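Local structure of alkaline phosphatase D (2YEQ) at residues P18-A30 and A72-P84. The protein hydrolyses phosphate esters as a secreted phosphodiesterase and alkaline phosphatase with iron and calcium in its active site. Sequence-based numbering, arbitrary orientation.
Sequences PLSDSVVLWTRLA and AHSVHVEADGLEP. With EDO (1,2-ethanediol), chain R; EDO (1,2-ethanediol), chain I.
Leu25 and Val77 face each other as a hydrogen-bonded pair of antiparallel strands 23-28 and 74-79, Leu25 N reaching Val77 O at 2.8 Å. Similar reciprocal pairs, Val23 with Ala79 and Thr27 with Val75, carry the pairing along the strands, and Leu29 N continues it to His73 O. The tightly packed face bears Val23, Leu25, Thr27, Val75, Val77 and Ala79: Leu25 CD1 rests on Ala79 CB at 4.1 Å, and Thr27 CG2 lies alongside Val75 CB at 3.9 Å. On the other face Trp26 turns the CD1 edge of its indole onto the face of the His76 imidazole, a T-shaped stack with planes at 77° and CD1 3.7 Å from His76 NE2, which is itself hydrogen-bonded to Tyr243. Trp26 CG stands anti to the backbone N (chi1 176°), which brings the indole back toward the partner strand; Trp26 NE1 bonds Glu244 O. Arg28 runs extended past the strand end, where NE meets a lone pair of Ala72 O at 2.9 Å and Ala72 CB lies over one guanidinium face. A water joins Arg28 NH2, Leu29 O and Ala72 O. With an alanine in place of Arg28, Ala72 O would probably lose its NE donor and the water its NH2 partner, leaving the turn before strand 74-79 less firmly held. The opposite end is looser and more solvent-exposed: Leu82 N still bonds Asp21 O, but a water bridges Asp21 OD2 and Gly81 N, and Pro84 CA makes a CA-H...O contact with Ser20 O at 3.2 Å. Within the N-terminal domain, strand 23-28 pairs onward with 13-16; the Leu25 face packs on strands 44-51, 59-67 and 87-94 of the four-stranded sheet in a beta sandwich, while Trp26 and Glu78 reach helix 228-245 and the loop after it.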
# COMPACT_ATOMS: atom_id res chain seq x y z
N PRO A 18 -12.00 -9.34 -1.55
CA PRO A 18 -13.10 -9.97 -2.27
C PRO A 18 -12.68 -11.28 -2.86
O PRO A 18 -11.52 -11.41 -3.30
CB PRO A 18 -13.43 -8.96 -3.38
CG PRO A 18 -12.19 -8.25 -3.61
CD PRO A 18 -11.52 -8.15 -2.25
N LEU A 19 -13.61 -12.25 -2.83
CA LEU A 19 -13.51 -13.50 -3.58
C LEU A 19 -14.75 -13.57 -4.50
O LEU A 19 -15.54 -12.63 -4.56
CB LEU A 19 -13.47 -14.70 -2.64
CG LEU A 19 -12.21 -14.81 -1.75
CD1 LEU A 19 -12.34 -15.96 -0.76
CD2 LEU A 19 -10.94 -14.94 -2.59
N SER A 20 -14.92 -14.67 -5.22
CA SER A 20 -16.03 -14.73 -6.19
C SER A 20 -17.40 -14.88 -5.52
O SER A 20 -18.40 -14.58 -6.14
CB SER A 20 -15.80 -15.83 -7.23
OG SER A 20 -15.83 -17.10 -6.66
N ASP A 21 -17.44 -15.30 -4.26
CA ASP A 21 -18.71 -15.54 -3.58
C ASP A 21 -18.85 -14.84 -2.22
O ASP A 21 -19.78 -15.13 -1.47
CB ASP A 21 -18.87 -17.05 -3.36
CG ASP A 21 -17.88 -17.60 -2.34
OD1 ASP A 21 -16.72 -17.13 -2.30
OD2 ASP A 21 -18.26 -18.50 -1.56
N SER A 22 -17.91 -13.96 -1.88
CA SER A 22 -17.90 -13.32 -0.57
C SER A 22 -16.98 -12.13 -0.59
O SER A 22 -16.17 -11.97 -1.51
CB SER A 22 -17.42 -14.28 0.52
OG SER A 22 -16.10 -14.71 0.29
N VAL A 23 -17.12 -11.30 0.44
CA VAL A 23 -16.28 -10.13 0.62
C VAL A 23 -16.24 -9.83 2.12
O VAL A 23 -17.16 -10.20 2.85
CB VAL A 23 -16.85 -8.93 -0.15
CG1 VAL A 23 -18.22 -8.51 0.42
CG2 VAL A 23 -15.87 -7.75 -0.11
N VAL A 24 -15.18 -9.19 2.59
CA VAL A 24 -15.11 -8.75 3.98
C VAL A 24 -15.75 -7.37 4.08
O VAL A 24 -15.48 -6.47 3.26
CB VAL A 24 -13.66 -8.68 4.51
CG1 VAL A 24 -13.65 -8.11 5.93
CG2 VAL A 24 -13.00 -10.06 4.49
N LEU A 25 -16.60 -7.20 5.09
CA LEU A 25 -17.17 -5.91 5.45
C LEU A 25 -16.58 -5.48 6.79
O LEU A 25 -16.49 -6.28 7.71
CB LEU A 25 -18.69 -6.01 5.57
CG LEU A 25 -19.46 -6.72 4.45
CD1 LEU A 25 -20.97 -6.74 4.77
CD2 LEU A 25 -19.20 -6.05 3.10
N TRP A 26 -16.23 -4.20 6.91
CA TRP A 26 -15.57 -3.68 8.08
C TRP A 26 -16.25 -2.42 8.59
O TRP A 26 -16.70 -1.57 7.81
CB TRP A 26 -14.10 -3.35 7.75
CG TRP A 26 -13.35 -2.70 8.89
CD1 TRP A 26 -12.60 -3.33 9.84
CD2 TRP A 26 -13.30 -1.30 9.20
NE1 TRP A 26 -12.10 -2.42 10.73
CE2 TRP A 26 -12.51 -1.16 10.36
CE3 TRP A 26 -13.84 -0.14 8.62
CZ2 TRP A 26 -12.24 0.06 10.95
CZ3 TRP A 26 -13.60 1.08 9.23
CH2 TRP A 26 -12.79 1.17 10.38
N THR A 27 -16.32 -2.31 9.91
CA THR A 27 -16.47 -1.02 10.53
C THR A 27 -15.89 -1.10 11.95
O THR A 27 -15.34 -2.13 12.33
CB THR A 27 -17.94 -0.55 10.53
OG1 THR A 27 -17.96 0.85 10.85
CG2 THR A 27 -18.81 -1.38 11.50
N ARG A 28 -16.00 -0.00 12.67
CA ARG A 28 -15.54 0.08 14.05
C ARG A 28 -16.46 1.07 14.77
O ARG A 28 -16.75 2.18 14.25
CB ARG A 28 -14.09 0.56 14.13
CG ARG A 28 -13.60 0.72 15.62
CD ARG A 28 -12.13 1.04 15.77
NE ARG A 28 -11.92 1.40 17.16
CZ ARG A 28 -11.05 2.27 17.64
NH1 ARG A 28 -10.17 2.88 16.86
NH2 ARG A 28 -11.06 2.52 18.95
N LEU A 29 -16.87 0.69 15.97
CA LEU A 29 -17.61 1.60 16.87
C LEU A 29 -16.63 2.43 17.68
O LEU A 29 -15.94 1.89 18.55
CB LEU A 29 -18.53 0.82 17.80
CG LEU A 29 -19.41 -0.23 17.14
CD1 LEU A 29 -20.33 -0.93 18.17
CD2 LEU A 29 -20.22 0.43 16.01
N ALA A 30 -16.58 3.73 17.39
CA ALA A 30 -15.63 4.65 17.99
C ALA A 30 -16.21 6.08 18.12
O ALA A 30 -15.70 7.01 17.50
CB ALA A 30 -14.33 4.67 17.15
N ALA A 72 -11.14 -3.46 19.98
CA ALA A 72 -11.50 -2.05 19.86
C ALA A 72 -12.90 -1.83 19.23
O ALA A 72 -13.15 -0.81 18.58
CB ALA A 72 -10.42 -1.27 19.09
N HIS A 73 -13.79 -2.78 19.47
CA HIS A 73 -15.15 -2.79 18.93
C HIS A 73 -15.15 -2.67 17.39
O HIS A 73 -16.08 -2.09 16.78
CB HIS A 73 -16.02 -1.69 19.58
CG HIS A 73 -16.36 -1.96 21.01
ND1 HIS A 73 -15.59 -1.50 22.05
CD2 HIS A 73 -17.38 -2.65 21.56
CE1 HIS A 73 -16.14 -1.88 23.20
NE2 HIS A 73 -17.22 -2.58 22.92
N SER A 74 -14.12 -3.23 16.77
CA SER A 74 -14.11 -3.38 15.33
C SER A 74 -15.08 -4.50 14.94
O SER A 74 -15.48 -5.36 15.75
CB SER A 74 -12.71 -3.68 14.82
OG SER A 74 -12.23 -4.90 15.35
N VAL A 75 -15.48 -4.47 13.68
CA VAL A 75 -16.37 -5.47 13.15
C VAL A 75 -15.77 -5.99 11.83
O VAL A 75 -15.45 -5.20 10.94
CB VAL A 75 -17.78 -4.88 12.89
CG1 VAL A 75 -18.67 -5.91 12.22
CG2 VAL A 75 -18.41 -4.38 14.22
N HIS A 76 -15.60 -7.30 11.74
CA HIS A 76 -15.19 -7.95 10.49
C HIS A 76 -16.23 -9.00 10.16
O HIS A 76 -16.46 -9.90 10.95
CB HIS A 76 -13.85 -8.66 10.64
CG HIS A 76 -12.70 -7.74 10.88
ND1 HIS A 76 -12.48 -7.12 12.09
CD2 HIS A 76 -11.71 -7.33 10.06
CE1 HIS A 76 -11.41 -6.36 12.00
NE2 HIS A 76 -10.92 -6.47 10.78
N VAL A 77 -16.87 -8.86 9.00
CA VAL A 77 -17.92 -9.78 8.58
C VAL A 77 -17.45 -10.39 7.27
O VAL A 77 -17.04 -9.68 6.37
CB VAL A 77 -19.27 -9.02 8.31
CG1 VAL A 77 -20.28 -9.92 7.60
CG2 VAL A 77 -19.86 -8.44 9.61
N GLU A 78 -17.51 -11.71 7.16
CA GLU A 78 -17.24 -12.35 5.88
C GLU A 78 -18.60 -12.71 5.26
O GLU A 78 -19.18 -13.75 5.55
CB GLU A 78 -16.30 -13.54 6.05
CG GLU A 78 -14.85 -13.05 6.31
CD GLU A 78 -13.86 -14.17 6.59
OE1 GLU A 78 -13.84 -15.16 5.82
OE2 GLU A 78 -13.09 -14.04 7.57
N ALA A 79 -19.13 -11.79 4.45
CA ALA A 79 -20.46 -11.93 3.88
C ALA A 79 -20.33 -12.88 2.72
O ALA A 79 -19.68 -12.56 1.72
CB ALA A 79 -20.97 -10.60 3.41
N ASP A 80 -20.91 -14.06 2.85
CA ASP A 80 -20.81 -15.07 1.81
C ASP A 80 -22.17 -15.32 1.16
O ASP A 80 -23.12 -14.59 1.42
CB ASP A 80 -20.20 -16.35 2.37
CG ASP A 80 -21.06 -17.01 3.44
OD1 ASP A 80 -22.15 -16.50 3.77
OD2 ASP A 80 -20.60 -18.04 3.96
N GLY A 81 -22.25 -16.33 0.29
CA GLY A 81 -23.48 -16.62 -0.45
C GLY A 81 -23.77 -15.57 -1.51
O GLY A 81 -24.92 -15.33 -1.83
N LEU A 82 -22.72 -14.93 -2.04
CA LEU A 82 -22.89 -13.88 -3.03
C LEU A 82 -22.61 -14.43 -4.43
O LEU A 82 -22.05 -15.50 -4.59
CB LEU A 82 -21.94 -12.71 -2.76
CG LEU A 82 -22.03 -12.03 -1.39
CD1 LEU A 82 -21.01 -10.89 -1.27
CD2 LEU A 82 -23.45 -11.51 -1.14
N GLU A 83 -23.00 -13.66 -5.44
CA GLU A 83 -22.77 -14.03 -6.83
C GLU A 83 -21.49 -13.38 -7.33
O GLU A 83 -21.12 -12.31 -6.86
CB GLU A 83 -23.93 -13.55 -7.71
CG GLU A 83 -25.30 -14.15 -7.37
CD GLU A 83 -26.39 -13.56 -8.26
OE1 GLU A 83 -26.45 -13.96 -9.44
OE2 GLU A 83 -27.17 -12.68 -7.79
N PRO A 84 -20.87 -13.97 -8.35
CA PRO A 84 -19.59 -13.44 -8.86
C PRO A 84 -19.71 -12.21 -9.74
O PRO A 84 -20.72 -11.98 -10.37
CB PRO A 84 -19.02 -14.61 -9.63
CG PRO A 84 -20.18 -15.41 -10.04
CD PRO A 84 -21.20 -15.27 -8.93
C1 EDO R . -15.99 -9.69 16.05
O1 EDO R . -15.44 -9.04 17.20
C2 EDO R . -16.68 -8.67 15.17
O2 EDO R . -16.50 -9.01 13.79
C1 EDO I . -8.86 -13.32 -0.11
O1 EDO I . -9.23 -12.28 -1.04
C2 EDO I . -7.64 -12.89 0.69
O2 EDO I . -7.88 -13.05 2.09
O HOH W 1 -20.67 -18.51 -0.63
O HOH W 2 -13.61 1.90 20.11